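Local structure of Galactose/lactose metabolism regulatory protein GAL80 (Saccharomyces cerevisiae, 3BTV) at residues I151-R156 and T217-Q222; A164-S169 and F397-F402. The protein binds the transcriptional activator GAL4 and so keeps the lactose and galactose metabolic genes of yeast silent when no inducing sugar is present. The protein carries 1 engineered substitution. All blocks are in the same frame, centred on the assembly; numbering follows the deposited sequence.

Interaction 1: I151-R156 and T217-Q222; sequences ISLQGR and TIDILQ
Arg156 NE lies 2.9 Å from Asp219 OD2 (N-H...O 161°), the first of two bonds by which the arginine grips this carboxylate side-on; the second runs from Arg156 NH2 to Asp219 OD1, 3.0 Å away. Guanidinium and carboxylate are nearly coplanar, 7° apart, and each oxygen is met on its syn side, OD1 with a slight tilt; two bonds thus fix the rotation of each group against the other. The bridge lies where strand 148-152, last of the parallel Rossmann-fold sheet, runs on into a 3-10 turn packed against helix 209-225 of the C-terminal domain. With CG anti to the backbone N (chi1 176°), Asp219 reaches out toward that turn. Leu153 CD1 packs 3.6 Å from Asp219 OD2, screening the buried ion pair with a hydrocarbon branch. Gly155 suits its place because Ile220 CG2 sits 3.8 Å from Gly155 C, where a side chain would collide with this methyl. The remaining terminal nitrogen of Arg156, NH1, hydrogen-bonds to Gln395 OE1. Within the helix, Ile218 O accepts from both the backbone N and the side-chain NE2 of Gln222, which arrive from opposite faces of the carbonyl plane.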
ATOM      1  N   ILE B 151      -6.482  28.845   4.041  1.00 50.70           N
ATOM      2  CA  ILE B 151      -7.152  27.602   4.409  1.00 43.58           C
ATOM      3  C   ILE B 151      -6.365  26.959   5.548  1.00 52.84           C
ATOM      4  O   ILE B 151      -5.136  26.980   5.541  1.00 57.78           O
ATOM      5  CB  ILE B 151      -7.260  26.604   3.218  1.00 49.91           C
ATOM      6  CG1 ILE B 151      -8.144  25.403   3.581  1.00 52.84           C
ATOM      7  CG2 ILE B 151      -5.888  26.114   2.776  1.00 50.08           C
ATOM      8  CD1 ILE B 151      -9.656  25.741   3.609  1.00 49.32           C
ATOM      9  N   SER B 152      -7.067  26.383   6.516  1.00 51.41           N
ATOM     10  CA  SER B 152      -6.413  25.722   7.638  1.00 42.80           C
ATOM     11  C   SER B 152      -5.849  24.339   7.284  1.00 46.70           C
ATOM     12  O   SER B 152      -6.318  23.315   7.787  1.00 57.19           O
ATOM     13  CB  SER B 152      -7.370  25.598   8.819  1.00 62.57           C
ATOM     14  OG  SER B 152      -6.657  25.249   9.993  1.00 62.76           O
ATOM     15  N   LEU B 153      -4.847  24.308   6.412  1.00 47.28           N
ATOM     16  CA  LEU B 153      -4.077  23.082   6.180  1.00 38.84           C
ATOM     17  C   LEU B 153      -2.820  23.177   7.063  1.00 41.93           C
ATOM     18  O   LEU B 153      -1.692  23.190   6.571  1.00 44.54           O
ATOM     19  CB  LEU B 153      -3.718  22.929   4.700  1.00 39.98           C
ATOM     20  CG  LEU B 153      -4.898  22.591   3.763  1.00 58.72           C
ATOM     21  CD1 LEU B 153      -4.487  22.616   2.292  1.00 47.48           C
ATOM     22  CD2 LEU B 153      -5.501  21.229   4.094  1.00 47.57           C
ATOM     23  N   GLN B 154      -3.046  23.257   8.370  1.00 46.49           N
ATOM     24  CA  GLN B 154      -1.998  23.603   9.326  1.00 50.38           C
ATOM     25  C   GLN B 154      -0.905  22.552   9.423  1.00 49.13           C
ATOM     26  O   GLN B 154       0.100  22.757  10.111  1.00 51.80           O
ATOM     27  CB  GLN B 154      -2.595  23.871  10.709  1.00 43.07           C
ATOM     28  CG  GLN B 154      -2.899  22.615  11.494  1.00 52.90           C
ATOM     29  CD  GLN B 154      -4.109  21.882  10.973  1.00 60.93           C
ATOM     30  OE1 GLN B 154      -5.077  22.500  10.534  1.00 57.44           O
ATOM     31  NE2 GLN B 154      -4.063  20.556  11.017  1.00 95.18           N
ATOM     32  N   GLY B 155      -1.101  21.429   8.731  1.00 39.12           N
ATOM     33  CA  GLY B 155      -0.093  20.385   8.665  1.00 31.32           C
ATOM     34  C   GLY B 155       1.148  20.897   7.950  1.00 47.80           C
ATOM     35  O   GLY B 155       2.279  20.478   8.225  1.00 38.60           O
ATOM     36  N   ARG B 156       0.934  21.810   7.013  1.00 40.49           N
ATOM     37  CA  ARG B 156       2.039  22.414   6.285  1.00 44.15           C
ATOM     38  C   ARG B 156       2.943  23.229   7.218  1.00 54.98           C
ATOM     39  O   ARG B 156       4.037  23.632   6.824  1.00 43.83           O
ATOM     40  CB  ARG B 156       1.510  23.314   5.163  1.00 42.21           C
ATOM     41  CG  ARG B 156       0.737  22.584   4.075  1.00 40.89           C
ATOM     42  CD  ARG B 156       0.290  23.544   2.963  1.00 44.36           C
ATOM     43  NE  ARG B 156      -0.043  22.801   1.749  1.00 60.95           N
ATOM     44  CZ  ARG B 156       0.153  23.250   0.515  1.00 59.20           C
ATOM     45  NH1 ARG B 156       0.691  24.444   0.322  1.00 53.30           N
ATOM     46  NH2 ARG B 156      -0.165  22.493  -0.528  1.00 55.78           N
ATOM     47  N   THR B 217      -3.461  14.503   5.020  1.00 39.36           N
ATOM     48  CA  THR B 217      -2.254  13.703   4.824  1.00 42.12           C
ATOM     49  C   THR B 217      -1.681  13.766   3.412  1.00 36.85           C
ATOM     50  O   THR B 217      -0.479  13.937   3.223  1.00 32.03           O
ATOM     51  CB  THR B 217      -2.503  12.236   5.203  1.00 38.96           C
ATOM     52  OG1 THR B 217      -2.993  12.179   6.548  1.00 42.22           O
ATOM     53  CG2 THR B 217      -1.201  11.444   5.123  1.00 41.51           C
ATOM     54  N   ILE B 218      -2.532  13.625   2.412  1.00 30.13           N
ATOM     55  CA  ILE B 218      -2.051  13.598   1.049  1.00 36.03           C
ATOM     56  C   ILE B 218      -1.577  14.997   0.667  1.00 41.53           C
ATOM     57  O   ILE B 218      -0.675  15.173  -0.157  1.00 36.89           O
ATOM     58  CB  ILE B 218      -3.136  13.087   0.081  1.00 32.48           C
ATOM     59  CG1 ILE B 218      -2.481  12.456  -1.150  1.00 33.37           C
ATOM     60  CG2 ILE B 218      -4.087  14.223  -0.285  1.00 42.09           C
ATOM     61  CD1 ILE B 218      -1.797  11.123  -0.897  1.00 39.18           C
ATOM     62  N   ASP B 219      -2.162  16.002   1.297  1.00 38.54           N
ATOM     63  CA  ASP B 219      -1.705  17.354   1.025  1.00 44.74           C
ATOM     64  C   ASP B 219      -0.301  17.591   1.564  1.00 39.39           C
ATOM     65  O   ASP B 219       0.510  18.211   0.885  1.00 34.77           O
ATOM     66  CB  ASP B 219      -2.633  18.427   1.598  1.00 42.28           C
ATOM     67  CG  ASP B 219      -2.075  19.825   1.381  1.00 59.85           C
ATOM     68  OD1 ASP B 219      -2.014  20.269   0.214  1.00 53.37           O
ATOM     69  OD2 ASP B 219      -1.652  20.463   2.366  1.00 48.16           O
ATOM     70  N   ILE B 220      -0.008  17.141   2.785  1.00 37.43           N
ATOM     71  CA  ILE B 220       1.369  17.314   3.288  1.00 34.20           C
ATOM     72  C   ILE B 220       2.338  16.477   2.473  1.00 39.27           C
ATOM     73  O   ILE B 220       3.496  16.858   2.289  1.00 38.29           O
ATOM     74  CB  ILE B 220       1.553  17.011   4.812  1.00 43.98           C
ATOM     75  CG1 ILE B 220       1.283  15.542   5.110  1.00 49.98           C
ATOM     76  CG2 ILE B 220       0.670  17.915   5.681  1.00 45.94           C
ATOM     77  CD1 ILE B 220       1.530  15.185   6.570  1.00 54.25           C
ATOM     78  N   LEU B 221       1.876  15.337   1.969  1.00 35.26           N
ATOM     79  CA  LEU B 221       2.769  14.520   1.152  1.00 34.32           C
ATOM     80  C   LEU B 221       3.217  15.316  -0.063  1.00 36.51           C
ATOM     81  O   LEU B 221       4.404  15.377  -0.376  1.00 34.53           O
ATOM     82  CB  LEU B 221       2.109  13.216   0.687  1.00 30.63           C
ATOM     83  CG  LEU B 221       3.105  12.378  -0.119  1.00 34.42           C
ATOM     84  CD1 LEU B 221       4.250  11.859   0.804  1.00 34.00           C
ATOM     85  CD2 LEU B 221       2.417  11.235  -0.828  1.00 42.70           C
ATOM     86  N   GLN B 222       2.255  15.932  -0.746  1.00 33.07           N
ATOM     87  CA  GLN B 222       2.554  16.705  -1.943  1.00 34.25           C
ATOM     88  C   GLN B 222       3.382  17.920  -1.605  1.00 31.26           C
ATOM     89  O   GLN B 222       4.277  18.303  -2.355  1.00 37.56           O
ATOM     90  CB  GLN B 222       1.262  17.146  -2.621  1.00 38.71           C
ATOM     91  CG  GLN B 222       0.503  15.991  -3.229  1.00 31.94           C
ATOM     92  CD  GLN B 222      -0.891  16.405  -3.656  1.00 53.19           C
ATOM     93  OE1 GLN B 222      -1.142  16.662  -4.824  1.00 41.41           O
ATOM     94  NE2 GLN B 222      -1.797  16.498  -2.701  1.00 38.51           N
TER

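Interaction 2: A164-S169 and F397-F402; sequences AKELIS and FDFEGF
The ring of Phe399 carries the side chain of Lys165 on one face, while Ser169 OG stands at its edge, near the ring plane and 3.9 Å from Phe399 CZ. Over the centre lies Lys165 CE, 3.8 Å from the ring centroid and 7° off the normal, a CH-pi contact; Lys165 CD lies over the same face, and CG passes by the rim at CE2 and CZ. Glu166 CG comes in obliquely, 3.5 Å from Phe399 CE2, so its methylene rather than its carboxylate does the touching. Lysine suits this place because its long hydrocarbon chain can lie along an aromatic face and still deliver a charge beyond it. The chain stays extended as far as CE, then turns at its last torsion (chi4 58°), which brings NZ to 2.7 Å from Phe397 O, with the nitrogen tilted 22° from the carbonyl plane. NZ also makes a cation-pi contact, 4.9 Å from the Phe399 ring centroid, and a further hydrogen bond to Tyr223 O. Helix 159-169 is thereby fastened to the loop leading into helix 405-424, near the protein surface. A methionine in place of Lys165 would probably still lie over the ring but leave the carbonyls of Phe397 and Tyr223 without their shared charged donor, and the Phe399 face without its cation. Ser169 OG is engaged with its own helix through a bond to Glu166 O. One ammonium thus meets two backbone carbonyls and the rings of Phe399 and Tyr223, so its charge is likely to be stabilised by carbonyl dipoles and aromatic quadrupoles.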
ATOM      1  N   ALA B 164      11.172  17.649   7.218  1.00 34.01           N
ATOM      2  CA  ALA B 164      11.198  16.651   6.137  1.00 31.94           C
ATOM      3  C   ALA B 164      11.317  17.318   4.755  1.00 32.57           C
ATOM      4  O   ALA B 164      12.128  16.896   3.896  1.00 33.93           O
ATOM      5  CB  ALA B 164       9.981  15.762   6.206  1.00 33.25           C
ATOM      6  N   LYS B 165      10.511  18.358   4.543  1.00 31.52           N
ATOM      7  CA  LYS B 165      10.522  19.094   3.279  1.00 30.82           C
ATOM      8  C   LYS B 165      11.922  19.653   3.005  1.00 38.63           C
ATOM      9  O   LYS B 165      12.414  19.598   1.877  1.00 37.31           O
ATOM     10  CB  LYS B 165       9.525  20.250   3.318  1.00 37.32           C
ATOM     11  CG  LYS B 165       9.376  21.020   1.977  1.00 31.37           C
ATOM     12  CD  LYS B 165       8.220  22.030   2.079  1.00 36.13           C
ATOM     13  CE  LYS B 165       8.158  22.996   0.898  1.00 32.93           C
ATOM     14  NZ  LYS B 165       8.011  22.325  -0.409  1.00 39.78           N
ATOM     15  N   GLU B 166      12.547  20.204   4.047  1.00 37.38           N
ATOM     16  CA  GLU B 166      13.876  20.797   3.917  1.00 47.69           C
ATOM     17  C   GLU B 166      14.879  19.734   3.506  1.00 43.49           C
ATOM     18  O   GLU B 166      15.637  19.931   2.561  1.00 41.33           O
ATOM     19  CB  GLU B 166      14.321  21.471   5.223  1.00 42.66           C
ATOM     20  CG  GLU B 166      13.557  22.754   5.529  1.00 66.58           C
ATOM     21  CD  GLU B 166      13.861  23.325   6.910  1.00 87.25           C
ATOM     22  OE1 GLU B 166      14.659  22.714   7.654  1.00 83.29           O
ATOM     23  OE2 GLU B 166      13.290  24.384   7.251  1.00 82.76           O
ATOM     24  N   LEU B 167      14.860  18.596   4.205  1.00 37.88           N
ATOM     25  CA  LEU B 167      15.784  17.509   3.900  1.00 33.26           C
ATOM     26  C   LEU B 167      15.613  17.022   2.461  1.00 38.71           C
ATOM     27  O   LEU B 167      16.581  16.844   1.712  1.00 33.86           O
ATOM     28  CB  LEU B 167      15.612  16.373   4.908  1.00 37.69           C
ATOM     29  CG  LEU B 167      16.123  16.786   6.301  1.00 41.20           C
ATOM     30  CD1 LEU B 167      15.646  15.863   7.410  1.00 43.31           C
ATOM     31  CD2 LEU B 167      17.666  16.918   6.319  1.00 42.79           C
ATOM     32  N   ILE B 168      14.372  16.807   2.072  1.00 30.54           N
ATOM     33  CA  ILE B 168      14.097  16.360   0.723  1.00 28.93           C
ATOM     34  C   ILE B 168      14.566  17.375  -0.308  1.00 37.87           C
ATOM     35  O   ILE B 168      15.254  17.013  -1.256  1.00 36.83           O
ATOM     36  CB  ILE B 168      12.618  16.076   0.525  1.00 28.42           C
ATOM     37  CG1 ILE B 168      12.221  14.882   1.396  1.00 34.49           C
ATOM     38  CG2 ILE B 168      12.318  15.821  -0.951  1.00 34.83           C
ATOM     39  CD1 ILE B 168      10.712  14.686   1.505  1.00 32.15           C
ATOM     40  N   SER B 169      14.191  18.636  -0.118  1.00 40.38           N
ATOM     41  CA  SER B 169      14.526  19.670  -1.086  1.00 36.86           C
ATOM     42  C   SER B 169      16.038  19.852  -1.192  1.00 44.53           C
ATOM     43  O   SER B 169      16.548  20.173  -2.257  1.00 45.90           O
ATOM     44  CB  SER B 169      13.849  20.997  -0.729  1.00 40.29           C
ATOM     45  OG  SER B 169      14.496  21.607   0.373  1.00 60.87           O
ATOM     46  N   PHE B 397       4.153  24.924  -3.418  1.00 41.45           N
ATOM     47  CA  PHE B 397       5.180  24.185  -2.716  1.00 39.91           C
ATOM     48  C   PHE B 397       6.167  25.099  -1.989  1.00 47.15           C
ATOM     49  O   PHE B 397       7.207  24.646  -1.520  1.00 48.17           O
ATOM     50  CB  PHE B 397       5.934  23.292  -3.685  1.00 40.55           C
ATOM     51  CG  PHE B 397       5.046  22.376  -4.461  1.00 58.99           C
ATOM     52  CD1 PHE B 397       4.000  21.718  -3.836  1.00 48.99           C
ATOM     53  CD2 PHE B 397       5.258  22.168  -5.812  1.00 57.44           C
ATOM     54  CE1 PHE B 397       3.177  20.870  -4.546  1.00 46.14           C
ATOM     55  CE2 PHE B 397       4.440  21.313  -6.531  1.00 58.75           C
ATOM     56  CZ  PHE B 397       3.402  20.667  -5.899  1.00 47.43           C
ATOM     57  N   ASP B 398       5.845  26.384  -1.909  1.00 45.34           N
ATOM     58  CA  ASP B 398       6.724  27.339  -1.242  1.00 42.99           C
ATOM     59  C   ASP B 398       6.797  27.107   0.256  1.00 53.81           C
ATOM     60  O   ASP B 398       5.784  26.816   0.889  1.00 47.64           O
ATOM     61  CB  ASP B 398       6.231  28.765  -1.464  1.00 51.96           C
ATOM     62  CG  ASP B 398       6.537  29.278  -2.850  1.00 75.32           C
ATOM     63  OD1 ASP B 398       7.435  28.711  -3.509  1.00 60.62           O
ATOM     64  OD2 ASP B 398       5.873  30.252  -3.276  1.00 84.76           O
ATOM     65  N   PHE B 399       7.991  27.266   0.823  1.00 46.69           N
ATOM     66  CA  PHE B 399       8.158  27.263   2.276  1.00 43.33           C
ATOM     67  C   PHE B 399       7.422  28.470   2.851  1.00 47.74           C
ATOM     68  O   PHE B 399       6.855  28.410   3.943  1.00 57.63           O
ATOM     69  CB  PHE B 399       9.643  27.352   2.666  1.00 44.63           C
ATOM     70  CG  PHE B 399      10.392  26.054   2.555  1.00 51.91           C
ATOM     71  CD1 PHE B 399      11.240  25.816   1.481  1.00 40.32           C
ATOM     72  CD2 PHE B 399      10.278  25.086   3.536  1.00 48.14           C
ATOM     73  CE1 PHE B 399      11.939  24.630   1.373  1.00 48.13           C
ATOM     74  CE2 PHE B 399      10.975  23.889   3.435  1.00 39.83           C
ATOM     75  CZ  PHE B 399      11.805  23.663   2.355  1.00 46.38           C
ATOM     76  N   GLU B 400       7.434  29.554   2.075  1.00 66.41           N
ATOM     77  CA  GLU B 400       6.901  30.861   2.461  1.00 65.81           C
ATOM     78  C   GLU B 400       5.393  30.939   2.468  1.00 60.01           C
ATOM     79  O   GLU B 400       4.711  30.202   1.758  1.00 63.16           O
ATOM     80  CB  GLU B 400       7.395  31.930   1.481  1.00 97.78           C
ATOM     81  CG  GLU B 400       8.777  32.444   1.771  1.00141.39           C
ATOM     82  CD  GLU B 400       9.686  31.353   2.277  1.00180.45           C
ATOM     83  OE1 GLU B 400      10.214  31.504   3.399  1.00191.10           O
ATOM     84  OE2 GLU B 400       9.853  30.336   1.566  1.00194.07           O
ATOM     85  N   GLY B 401       4.886  31.885   3.247  1.00 61.14           N
ATOM     86  CA  GLY B 401       3.480  32.211   3.233  1.00 64.67           C
ATOM     87  C   GLY B 401       2.670  31.181   3.978  1.00 57.30           C
ATOM     88  O   GLY B 401       3.051  30.717   5.049  1.00 56.16           O
ATOM     89  N   PHE B 402       1.554  30.806   3.382  1.00 51.03           N
ATOM     90  CA  PHE B 402       0.589  29.936   4.020  1.00 50.13           C
ATOM     91  C   PHE B 402      -0.380  29.531   2.925  1.00 55.42           C
ATOM     92  O   PHE B 402      -0.531  30.259   1.937  1.00 53.48           O
ATOM     93  CB  PHE B 402      -0.154  30.708   5.106  1.00 48.28           C
ATOM     94  CG  PHE B 402      -0.624  32.064   4.660  1.00 56.74           C
ATOM     95  CD1 PHE B 402       0.096  33.202   4.987  1.00 58.85           C
ATOM     96  CD2 PHE B 402      -1.775  32.201   3.894  1.00 63.76           C
ATOM     97  CE1 PHE B 402      -0.335  34.450   4.570  1.00 54.70           C
ATOM     98  CE2 PHE B 402      -2.209  33.446   3.480  1.00 61.44           C
ATOM     99  CZ  PHE B 402      -1.488  34.570   3.821  1.00 57.44           C
TER

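Interactions 1 and 2 lie with their centres about 12 Å apart and meet directly, Gln222 O standing 3.5 Å from Phe397 CE1 in plain packing. Their segments alternate along the chain: 151-156 and 164-169 follow one another, and 217-222 comes before segment 397-402. Tyr223, next to Gln222 on helix 209-225, ties the two together, for this partner of Lys165 also touches Arg156 and bonds through its hydroxyl to Asp398 O. Gln395, two residues before segment 397-402, takes part too: the partner of Arg156, it also holds Glu400 O. The centre of interaction 1 lies about 6 Å, and that of interaction 2 about 16 Å, from the centre of the chain.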